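Local coordinates for HAD-superfamily hydrolase, subfamily IA, variant 1 (Ehrlichia chaffeensis, PDB 3KZX), which probably hydrolyses 2-phosphoglycolate to glycolate and phosphate, as a phosphatase of the haloacid dehalogenase superfamily, at residues D63-N67 against S68-K72; E131-R134 against S135-H139; S148-S152 against G153-T157; A167-N171 against I172-P176. All blocks are in the same frame, centred on the assembly; numbering follows the deposited sequence.

Interaction 1 of 4, residues D63-N67 against S68-K72; sequences DSIPN and STIPK
The flat group at the centre of this turn is the carbonyl of Pro66, and the amide of Thr69 meets it from above: Thr69 N lies 2.9 Å from Pro66 O, about 50° out of the carbonyl plane. Ile70 N makes a weak bond to Pro66 O, 3.2 Å, and another weak one to Asn67 O. The one N-H of Ile70 is thus divided between two carbonyls just where helix 70-78 begins. The next residue has no N-H to offer; instead, the ring of Pro71 presents its CD to Asn67 O at 3.5 Å, where a helical amide would otherwise point. Such a turn illustrates how a helix can be entered through prolines. Here it leads into helix 70-78, in the helical region that follows the first core strand, consistent with the C1-type cap of subfamily I phosphatases. Apolar side chains also meet across the turn. In Ile70 the branch CG1 lies anti to the carbonyl carbon (chi1 -71°) and a second bend swings CD1 back to Ile65, so that Ile70 CD1 lies 3.6 Å from both CB and CG2 of Ile65. The same CG2 of Ile65 meets the methyl CG2 of Thr69 at 3.9 Å, the two side chains running roughly perpendicular. Ile70 is buried, continuing inward against Ile43 and Leu62, whereas Thr69 and Pro66 are exposed. Arg45 fastens the incoming chain, hydrogen-bonding Ile65 O through NH2 and the side-chain oxygen OD1 of Asn67 through NH1.

Interaction 2 of 4, residues E131-R134 against S135-H139; sequences ERLR and SEIHH. With SO4 (sulfate ion), chain B.
Arg132 and Glu136 are one turn apart on helix 130-139, the connection of a beta-alpha-beta unit between strands 121-126 and 148-152, and their side chains meet as a textbook i to i+4 salt bridge. The arginine is bent at both chi2 (-69°) and chi3, which turns its guanidinium along the helix toward the carboxylate. NH2 of Arg132 reaches OE2 of Glu136 at 3.0 Å, a weak hydrogen bond, poorly angled, within the salt bridge; the oxygen lies at the guanidinium edge and the two planes are 67° apart. A water bridges the same groups, donating a hydrogen bond to Glu136 OE2 and accepting weakly from Arg132 NE. Glu136 OE2 is held further by the backbone N of Asp100. Over one face of the guanidinium lies Ser135 CB.

A second pair is spaced by three residues: Arg134 NH2 points almost straight at Glu131 OE2, 3.0 Å away, while Arg134 NH1 is taken by Asp154. The inner side of the helix is apolar. Leu133 and Ile137 lie side by side and point the same way, their CD1 atoms 3.8 Å apart, and both press on Trp32, Ile124 and Ile149. Near the end of the helix a sulfate, probably from the crystallisation liquor, is bound by His144 and the backbone of Thr143; His138 ND1, hydrogen-bonded to Thr143 OG1, adds a weak bond to sulfate O2, 3.1 Å.

Interaction 3 of 4, residues S148-S152 against G153-T157; sequences SIIGS and GDTGT
Asp154 folds its carboxylate back on the strand it has just left and meets Gly151 twice. Asp154 N donates to Gly151 O over 3.2 Å, closing a type II beta turn. Asp154 OD2 accepts from Gly151 N over 2.8 Å, with an N-H...O angle of 170°; the amide comes to the anti side of the carboxylate, 22° out of its plane. CG of Asp154 stands beside its own backbone N (chi1 -71°), a rotation that lays the carboxylate along Gly151 while OD2 also faces Arg134 of helix 130-139.

Ser152 and Gly153 form the two middle positions of the turn. Gly153 has a positive phi, a value glycine adopts readily. A water donates a hydrogen bond to Ser152 O, 2.9 Å, and a weak one to Asp154 OD1. The hydroxyl of Ser152 turns elsewhere, to Asn127 O. Further on, Thr155 OG1 accepts from Thr157 N, an ST turn, while the side chains of Thr155 and Ile150 cross at about a right angle, with their CG2 atoms 4.1 Å apart. In phosphatases of this superfamily the loop after this strand usually leads to the conserved lysine of motif III.

Strand 148-152 is at the edge of the parallel sheet: the backbones of Ser148 and Ile150 bond to strand 121-126, and that of Ser152 to Lys128 and Gly130 just after it. Ile149 is packed on helix 130-139 and its neighbours Ser148 and Ile150 on helix 163-172.

Interaction 4 of 4, residues A167-N171 against I172-P176; sequences AALTN and INIEP
Thr170 O is held by two groups at the end of its helix. Asn173 N donates to Thr170 O over 3.2 Å from well above the carbonyl plane, 71° out of it, and a water donates to Thr170 O over 2.6 Å; the same water accepts from Asn173 ND2, so this side chain also returns to the last turn. One residue earlier, Leu169 O takes the N-H of Ile174, the Ile174 N lying 3.1 Å away in a nearly straight bond of 166°. Ile172 N still bonds to Ala168 O in the regular helical way.

The side chain of Leu169 fills the angle between the helix and the departing chain. Leu169 CD2 lies 4.2 Å from Ile174 CB and 4.1 Å from Ile172 CD1, while the other branch, Leu169 CD1, rests on Pro176 CB at 3.9 Å. In Ile172, CG1 sits between the backbone N and the carbonyl carbon (chi1 73°), and this brings CD1 round to the leucine. On either side of the turn, Leu169 and Ile174 both pack on Val180 of the next strand, and Ala168 and Ile172 cover strands 121-126 and 148-152.

Positive phi at Asn173, a six-to-one bond from Ile174 to Leu169 enclosing the five-to-two bond from Asn173 to Thr170, and apolar contact between Leu169 and Ile174 together make a Schellman motif, a classic way to end a helix.

In the fold
All four are local contacts, yet they differ with their place in the fold. Interaction 1 is a surface turn in the helical region, its centre about 34 Å from that of interaction 3 and about 41 Å from that of interaction 4; backbone bonds and two isoleucines shape it. The others are partly buried and belong to the alpha/beta core. Interactions 2 and 3 are joined, since Arg134 NH1 meets Asp154 OD2 at 2.8 Å and Leu133 packs on Ile149. Interactions 3 and 4 touch through Ser148 against Ala168 and Ile172, without charge. Interaction 2 combines salt bridges with an apolar inner side, interaction 3 relies on a carboxylate in a turn, and interaction 4 on backbone capping.

Interaction 1 of 4, residues D63-N67 against S68-K72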
loop_
_atom_site.group_PDB
_atom_site.type_symbol
_atom_site.label_atom_id
_atom_site.label_comp_id
_atom_site.label_asym_id
_atom_site.label_seq_id
_atom_site.Cartn_x
_atom_site.Cartn_y
_atom_site.Cartn_z
ATOM N N ASP A 63 25.243 -3.230 8.997
ATOM C CA ASP A 63 25.970 -2.684 7.847
ATOM C C ASP A 63 26.635 -3.779 7.014
ATOM O O ASP A 63 26.778 -3.620 5.814
ATOM C CB ASP A 63 27.038 -1.679 8.269
ATOM C CG ASP A 63 26.464 -0.336 8.696
ATOM O OD1 ASP A 63 25.301 -0.044 8.416
ATOM O OD2 ASP A 63 27.216 0.434 9.309
ATOM N N SER A 64 27.039 -4.886 7.634
ATOM C CA SER A 64 27.683 -5.987 6.918
ATOM C C SER A 64 26.680 -7.062 6.468
ATOM O O SER A 64 27.036 -8.015 5.810
ATOM C CB SER A 64 28.796 -6.595 7.780
ATOM O OG SER A 64 28.323 -7.043 9.050
ATOM N N ILE A 65 25.412 -6.896 6.800
ATOM C CA ILE A 65 24.445 -7.899 6.425
ATOM C C ILE A 65 23.894 -7.598 5.030
ATOM O O ILE A 65 23.364 -6.506 4.783
ATOM C CB ILE A 65 23.332 -8.021 7.456
ATOM C CG1 ILE A 65 23.949 -8.398 8.820
ATOM C CG2 ILE A 65 22.358 -9.108 7.061
ATOM C CD1 ILE A 65 22.940 -8.565 9.886
ATOM N N PRO A 66 24.019 -8.561 4.118
ATOM C CA PRO A 66 23.433 -8.341 2.806
ATOM C C PRO A 66 21.976 -7.920 2.888
ATOM O O PRO A 66 21.196 -8.446 3.699
ATOM C CB PRO A 66 23.581 -9.703 2.120
ATOM C CG PRO A 66 24.738 -10.341 2.792
ATOM C CD PRO A 66 24.625 -9.897 4.230
ATOM N N ASN A 67 21.607 -6.958 2.046
ATOM C CA ASN A 67 20.230 -6.444 2.020
ATOM C C ASN A 67 19.150 -7.510 2.005
ATOM O O ASN A 67 18.153 -7.391 2.679
ATOM C CB ASN A 67 20.050 -5.532 0.799
ATOM C CG ASN A 67 20.355 -4.100 1.115
ATOM O OD1 ASN A 67 21.504 -3.646 0.963
ATOM N ND2 ASN A 67 19.321 -3.352 1.548
ATOM N N SER A 68 19.377 -8.577 1.254
ATOM C CA SER A 68 18.398 -9.647 1.072
ATOM C C SER A 68 18.215 -10.489 2.327
ATOM O O SER A 68 17.227 -11.201 2.468
ATOM C CB SER A 68 18.856 -10.557 -0.068
ATOM O OG SER A 68 18.025 -11.693 -0.188
ATOM N N THR A 69 19.210 -10.441 3.207
ATOM C CA THR A 69 19.191 -11.203 4.460
ATOM C C THR A 69 18.643 -10.404 5.620
ATOM O O THR A 69 18.236 -10.989 6.614
ATOM C CB THR A 69 20.615 -11.703 4.779
ATOM O OG1 THR A 69 21.020 -12.556 3.715
ATOM C CG2 THR A 69 20.682 -12.460 6.107
ATOM N N ILE A 70 18.629 -9.074 5.483
ATOM C CA ILE A 70 18.190 -8.168 6.546
ATOM C C ILE A 70 16.858 -8.581 7.160
ATOM O O ILE A 70 16.758 -8.661 8.382
ATOM C CB ILE A 70 18.154 -6.682 6.086
ATOM C CG1 ILE A 70 19.565 -6.137 5.893
ATOM C CG2 ILE A 70 17.437 -5.801 7.108
ATOM C CD1 ILE A 70 20.353 -6.081 7.172
ATOM N N PRO A 71 15.833 -8.861 6.332
ATOM C CA PRO A 71 14.543 -9.210 6.942
ATOM C C PRO A 71 14.568 -10.457 7.829
ATOM O O PRO A 71 14.077 -10.405 8.970
ATOM C CB PRO A 71 13.622 -9.412 5.734
ATOM C CG PRO A 71 14.296 -8.658 4.611
ATOM C CD PRO A 71 15.752 -8.819 4.865
ATOM N N LYS A 72 15.152 -11.556 7.340
ATOM C CA LYS A 72 15.226 -12.782 8.166
ATOM C C LYS A 72 16.062 -12.556 9.385
ATOM O O LYS A 72 15.735 -13.016 10.468
ATOM C CB LYS A 72 15.747 -13.988 7.387
ATOM C CG LYS A 72 14.592 -14.791 6.751
ATOM C CD LYS A 72 15.064 -15.883 5.791
ATOM C CE LYS A 72 13.901 -16.443 4.946
ATOM N NZ LYS A 72 13.370 -17.724 5.465
#

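Interaction 2 of 4, residues E131-R134 against S135-H139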
loop_
_atom_site.group_PDB
_atom_site.type_symbol
_atom_site.label_atom_id
_atom_site.label_comp_id
_atom_site.label_asym_id
_atom_site.label_seq_id
_atom_site.Cartn_x
_atom_site.Cartn_y
_atom_site.Cartn_z
ATOM N N GLU A 131 2.750 14.562 -0.558
ATOM C CA GLU A 131 3.763 15.086 -1.463
ATOM C C GLU A 131 4.847 14.079 -1.726
ATOM O O GLU A 131 5.220 13.886 -2.889
ATOM C CB GLU A 131 4.352 16.426 -0.960
ATOM C CG GLU A 131 3.356 17.581 -1.032
ATOM C CD GLU A 131 2.875 17.895 -2.455
ATOM O OE1 GLU A 131 3.717 18.084 -3.378
ATOM O OE2 GLU A 131 1.647 17.957 -2.650
ATOM N N ARG A 132 5.329 13.398 -0.681
ATOM C CA ARG A 132 6.397 12.404 -0.866
ATOM C C ARG A 132 5.830 11.176 -1.569
ATOM O O ARG A 132 6.495 10.572 -2.410
ATOM C CB ARG A 132 7.020 11.997 0.485
ATOM C CG ARG A 132 7.851 13.116 1.203
ATOM C CD ARG A 132 9.158 13.449 0.450
ATOM N NE ARG A 132 9.690 12.259 -0.212
ATOM C CZ ARG A 132 10.447 12.250 -1.307
ATOM N NH1 ARG A 132 10.835 13.388 -1.898
ATOM N NH2 ARG A 132 10.823 11.072 -1.815
ATOM N N LEU A 133 4.592 10.811 -1.228
ATOM C CA LEU A 133 3.887 9.725 -1.942
ATOM C C LEU A 133 3.845 9.947 -3.457
ATOM O O LEU A 133 4.231 9.057 -4.246
ATOM C CB LEU A 133 2.485 9.575 -1.371
ATOM C CG LEU A 133 1.551 8.624 -2.084
ATOM C CD1 LEU A 133 2.042 7.160 -1.902
ATOM C CD2 LEU A 133 0.072 8.853 -1.558
ATOM N N ARG A 134 3.424 11.145 -3.874
ATOM C CA ARG A 134 3.389 11.469 -5.302
ATOM C C ARG A 134 4.760 11.481 -5.952
ATOM O O ARG A 134 4.882 11.093 -7.107
ATOM C CB ARG A 134 2.651 12.789 -5.585
ATOM C CG ARG A 134 1.138 12.685 -5.404
ATOM C CD ARG A 134 0.388 13.996 -5.624
ATOM N NE ARG A 134 0.446 14.891 -4.455
ATOM C CZ ARG A 134 -0.324 14.779 -3.365
ATOM N NH1 ARG A 134 -1.277 13.832 -3.280
ATOM N NH2 ARG A 134 -0.182 15.647 -2.384
ATOM N N SER A 135 5.789 11.911 -5.215
ATOM C CA SER A 135 7.147 11.885 -5.735
ATOM C C SER A 135 7.628 10.451 -5.944
ATOM O O SER A 135 8.239 10.158 -6.971
ATOM C CB SER A 135 8.110 12.652 -4.829
ATOM O OG SER A 135 9.442 12.429 -5.258
ATOM N N GLU A 136 7.340 9.556 -4.992
ATOM C CA GLU A 136 7.753 8.158 -5.132
ATOM C C GLU A 136 7.059 7.490 -6.275
ATOM O O GLU A 136 7.661 6.667 -6.945
ATOM C CB GLU A 136 7.443 7.312 -3.893
ATOM C CG GLU A 136 8.316 7.584 -2.724
ATOM C CD GLU A 136 9.792 7.488 -3.048
ATOM O OE1 GLU A 136 10.171 6.781 -4.015
ATOM O OE2 GLU A 136 10.556 8.118 -2.308
ATOM N N ILE A 137 5.775 7.812 -6.468
ATOM C CA ILE A 137 4.991 7.205 -7.540
ATOM C C ILE A 137 5.537 7.665 -8.898
ATOM O O ILE A 137 5.686 6.848 -9.832
ATOM C CB ILE A 137 3.493 7.545 -7.389
ATOM C CG1 ILE A 137 2.896 6.741 -6.221
ATOM C CG2 ILE A 137 2.703 7.245 -8.686
ATOM C CD1 ILE A 137 1.584 7.283 -5.631
ATOM N N HIS A 138 5.880 8.948 -8.986
ATOM C CA HIS A 138 6.458 9.505 -10.211
ATOM C C HIS A 138 7.881 8.992 -10.446
ATOM O O HIS A 138 8.251 8.748 -11.596
ATOM C CB HIS A 138 6.449 11.032 -10.222
ATOM C CG HIS A 138 6.680 11.637 -11.581
ATOM N ND1 HIS A 138 5.859 11.388 -12.663
ATOM C CD2 HIS A 138 7.588 12.546 -12.004
ATOM C CE1 HIS A 138 6.288 12.079 -13.708
ATOM N NE2 HIS A 138 7.331 12.797 -13.332
ATOM N N HIS A 139 8.660 8.817 -9.376
ATOM C CA HIS A 139 9.999 8.207 -9.507
ATOM C C HIS A 139 9.924 6.811 -10.146
ATOM O O HIS A 139 10.819 6.422 -10.907
ATOM C CB HIS A 139 10.723 8.126 -8.149
HETATM S S SO4 B . 4.559 8.622 -15.393
HETATM O O1 SO4 B . 4.314 9.980 -15.858
HETATM O O2 SO4 B . 5.068 8.736 -14.012
HETATM O O3 SO4 B . 3.336 7.859 -15.464
HETATM O O4 SO4 B . 5.527 7.934 -16.275
HETATM O O HOH W 1 9.610 8.934 0.603
#

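Interaction 3 of 4, residues S148-S152 against G153-T157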
loop_
_atom_site.group_PDB
_atom_site.type_symbol
_atom_site.label_atom_id
_atom_site.label_comp_id
_atom_site.label_asym_id
_atom_site.label_seq_id
_atom_site.Cartn_x
_atom_site.Cartn_y
_atom_site.Cartn_z
ATOM N N SER A 148 -6.198 9.737 -9.331
ATOM C CA SER A 148 -6.163 10.497 -8.086
ATOM C C SER A 148 -5.170 9.825 -7.158
ATOM O O SER A 148 -5.173 8.600 -7.061
ATOM C CB SER A 148 -7.527 10.462 -7.410
ATOM O OG SER A 148 -7.502 11.193 -6.189
ATOM N N ILE A 149 -4.343 10.606 -6.472
ATOM C CA ILE A 149 -3.424 10.057 -5.498
ATOM C C ILE A 149 -3.602 10.880 -4.243
ATOM O O ILE A 149 -3.264 12.078 -4.259
ATOM C CB ILE A 149 -1.941 10.149 -5.966
ATOM C CG1 ILE A 149 -1.683 9.247 -7.187
ATOM C CG2 ILE A 149 -0.979 9.764 -4.846
ATOM C CD1 ILE A 149 -0.434 9.575 -7.966
ATOM N N ILE A 150 -4.130 10.237 -3.188
ATOM C CA ILE A 150 -4.438 10.843 -1.884
ATOM C C ILE A 150 -3.488 10.248 -0.791
ATOM O O ILE A 150 -3.391 9.026 -0.630
ATOM C CB ILE A 150 -5.897 10.554 -1.489
ATOM C CG1 ILE A 150 -6.860 11.143 -2.546
ATOM C CG2 ILE A 150 -6.221 11.122 -0.082
ATOM C CD1 ILE A 150 -6.822 12.685 -2.640
ATOM N N GLY A 151 -2.780 11.124 -0.099
ATOM C CA GLY A 151 -1.939 10.768 1.032
ATOM C C GLY A 151 -2.354 11.551 2.259
ATOM O O GLY A 151 -3.317 12.365 2.211
ATOM N N SER A 152 -1.632 11.365 3.365
ATOM C CA SER A 152 -1.902 12.205 4.526
ATOM C C SER A 152 -1.546 13.664 4.207
ATOM O O SER A 152 -0.659 13.931 3.412
ATOM C CB SER A 152 -1.157 11.761 5.783
ATOM O OG SER A 152 0.139 11.345 5.483
ATOM N N GLY A 153 -2.286 14.586 4.815
ATOM C CA GLY A 153 -2.137 16.038 4.552
ATOM C C GLY A 153 -2.983 16.497 3.381
ATOM O O GLY A 153 -3.097 17.666 3.133
ATOM N N ASP A 154 -3.569 15.555 2.646
ATOM C CA ASP A 154 -4.429 15.925 1.513
ATOM C C ASP A 154 -5.884 16.119 1.927
ATOM O O ASP A 154 -6.644 16.817 1.238
ATOM C CB ASP A 154 -4.362 14.899 0.371
ATOM C CG ASP A 154 -3.039 14.933 -0.375
ATOM O OD1 ASP A 154 -2.450 16.053 -0.476
ATOM O OD2 ASP A 154 -2.601 13.855 -0.862
ATOM N N THR A 155 -6.273 15.500 3.036
ATOM C CA THR A 155 -7.601 15.698 3.594
ATOM C C THR A 155 -7.482 16.105 5.059
ATOM O O THR A 155 -6.381 16.279 5.573
ATOM C CB THR A 155 -8.479 14.413 3.469
ATOM O OG1 THR A 155 -8.030 13.436 4.402
ATOM C CG2 THR A 155 -8.448 13.851 2.062
ATOM N N GLY A 156 -8.612 16.293 5.733
ATOM C CA GLY A 156 -8.572 16.509 7.158
ATOM C C GLY A 156 -8.349 15.310 8.051
ATOM O O GLY A 156 -8.200 15.469 9.260
ATOM N N THR A 157 -8.355 14.105 7.488
ATOM C CA THR A 157 -8.181 12.891 8.290
ATOM C C THR A 157 -7.332 11.852 7.536
ATOM O O THR A 157 -6.878 12.082 6.400
ATOM C CB THR A 157 -9.571 12.305 8.730
ATOM O OG1 THR A 157 -10.358 12.032 7.560
ATOM C CG2 THR A 157 -10.333 13.303 9.655
HETATM O O HOH W 2 -5.797 12.029 3.642
HETATM O O HOH W 3 0.313 16.031 1.597
#

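Interaction 4 of 4, residues A167-N171 against I172-P176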
loop_
_atom_site.group_PDB
_atom_site.type_symbol
_atom_site.label_atom_id
_atom_site.label_comp_id
_atom_site.label_asym_id
_atom_site.label_seq_id
_atom_site.Cartn_x
_atom_site.Cartn_y
_atom_site.Cartn_z
ATOM N N ALA A 167 -12.455 11.177 -0.942
ATOM C CA ALA A 167 -11.747 12.212 -1.649
ATOM C C ALA A 167 -11.247 11.728 -2.998
ATOM O O ALA A 167 -11.427 12.434 -3.997
ATOM C CB ALA A 167 -10.602 12.782 -0.816
ATOM N N ALA A 168 -10.615 10.550 -3.031
ATOM C CA ALA A 168 -10.170 9.965 -4.308
ATOM C C ALA A 168 -11.344 9.794 -5.268
ATOM O O ALA A 168 -11.244 10.109 -6.479
ATOM C CB ALA A 168 -9.465 8.604 -4.064
ATOM N N LEU A 169 -12.466 9.312 -4.746
ATOM C CA LEU A 169 -13.646 9.041 -5.598
ATOM C C LEU A 169 -14.272 10.334 -6.118
ATOM O O LEU A 169 -14.689 10.393 -7.279
ATOM C CB LEU A 169 -14.687 8.195 -4.859
ATOM C CG LEU A 169 -14.283 6.748 -4.551
ATOM C CD1 LEU A 169 -15.282 6.080 -3.549
ATOM C CD2 LEU A 169 -14.193 5.898 -5.845
ATOM N N THR A 170 -14.291 11.380 -5.284
ATOM C CA THR A 170 -14.691 12.702 -5.755
ATOM C C THR A 170 -13.785 13.148 -6.926
ATOM O O THR A 170 -14.290 13.621 -7.973
ATOM C CB THR A 170 -14.711 13.718 -4.607
ATOM O OG1 THR A 170 -15.698 13.318 -3.679
ATOM C CG2 THR A 170 -15.032 15.156 -5.082
ATOM N N ASN A 171 -12.469 12.952 -6.776
ATOM C CA ASN A 171 -11.510 13.463 -7.772
ATOM C C ASN A 171 -11.491 12.645 -9.053
ATOM O O ASN A 171 -11.186 13.197 -10.097
ATOM C CB ASN A 171 -10.094 13.515 -7.230
ATOM C CG ASN A 171 -9.932 14.471 -6.035
ATOM O OD1 ASN A 171 -8.946 14.372 -5.281
ATOM N ND2 ASN A 171 -10.882 15.363 -5.844
ATOM N N ILE A 172 -11.830 11.356 -8.993
ATOM C CA ILE A 172 -11.950 10.529 -10.219
ATOM C C ILE A 172 -13.390 10.491 -10.779
ATOM O O ILE A 172 -13.645 9.812 -11.774
ATOM C CB ILE A 172 -11.406 9.109 -10.014
ATOM C CG1 ILE A 172 -12.315 8.229 -9.147
ATOM C CG2 ILE A 172 -9.937 9.156 -9.443
ATOM C CD1 ILE A 172 -11.697 6.865 -8.887
ATOM N N ASN A 173 -14.317 11.194 -10.119
ATOM C CA ASN A 173 -15.719 11.264 -10.530
ATOM C C ASN A 173 -16.443 9.902 -10.620
ATOM O O ASN A 173 -17.118 9.611 -11.611
ATOM C CB ASN A 173 -15.791 11.993 -11.891
ATOM C CG ASN A 173 -17.159 12.616 -12.189
ATOM O OD1 ASN A 173 -17.544 12.763 -13.388
ATOM N ND2 ASN A 173 -17.881 13.023 -11.144
ATOM N N ILE A 174 -16.293 9.072 -9.593
ATOM C CA ILE A 174 -16.960 7.776 -9.507
ATOM C C ILE A 174 -17.698 7.717 -8.159
ATOM O O ILE A 174 -17.129 8.081 -7.117
ATOM C CB ILE A 174 -15.908 6.611 -9.595
ATOM C CG1 ILE A 174 -15.202 6.579 -10.993
ATOM C CG2 ILE A 174 -16.552 5.228 -9.249
ATOM C CD1 ILE A 174 -16.108 6.268 -12.152
ATOM N N GLU A 175 -18.958 7.287 -8.160
ATOM C CA GLU A 175 -19.762 7.231 -6.928
ATOM C C GLU A 175 -19.236 6.063 -6.074
ATOM O O GLU A 175 -18.854 5.032 -6.626
ATOM C CB GLU A 175 -21.261 7.002 -7.260
ATOM N N PRO A 176 -19.232 6.209 -4.727
ATOM C CA PRO A 176 -18.921 5.066 -3.881
ATOM C C PRO A 176 -19.953 3.953 -4.025
ATOM O O PRO A 176 -21.149 4.234 -4.062
ATOM C CB PRO A 176 -18.982 5.632 -2.441
ATOM C CG PRO A 176 -19.171 7.065 -2.562
ATOM C CD PRO A 176 -19.464 7.445 -3.962
HETATM O O HOH W 4 -16.770 14.152 -8.592
#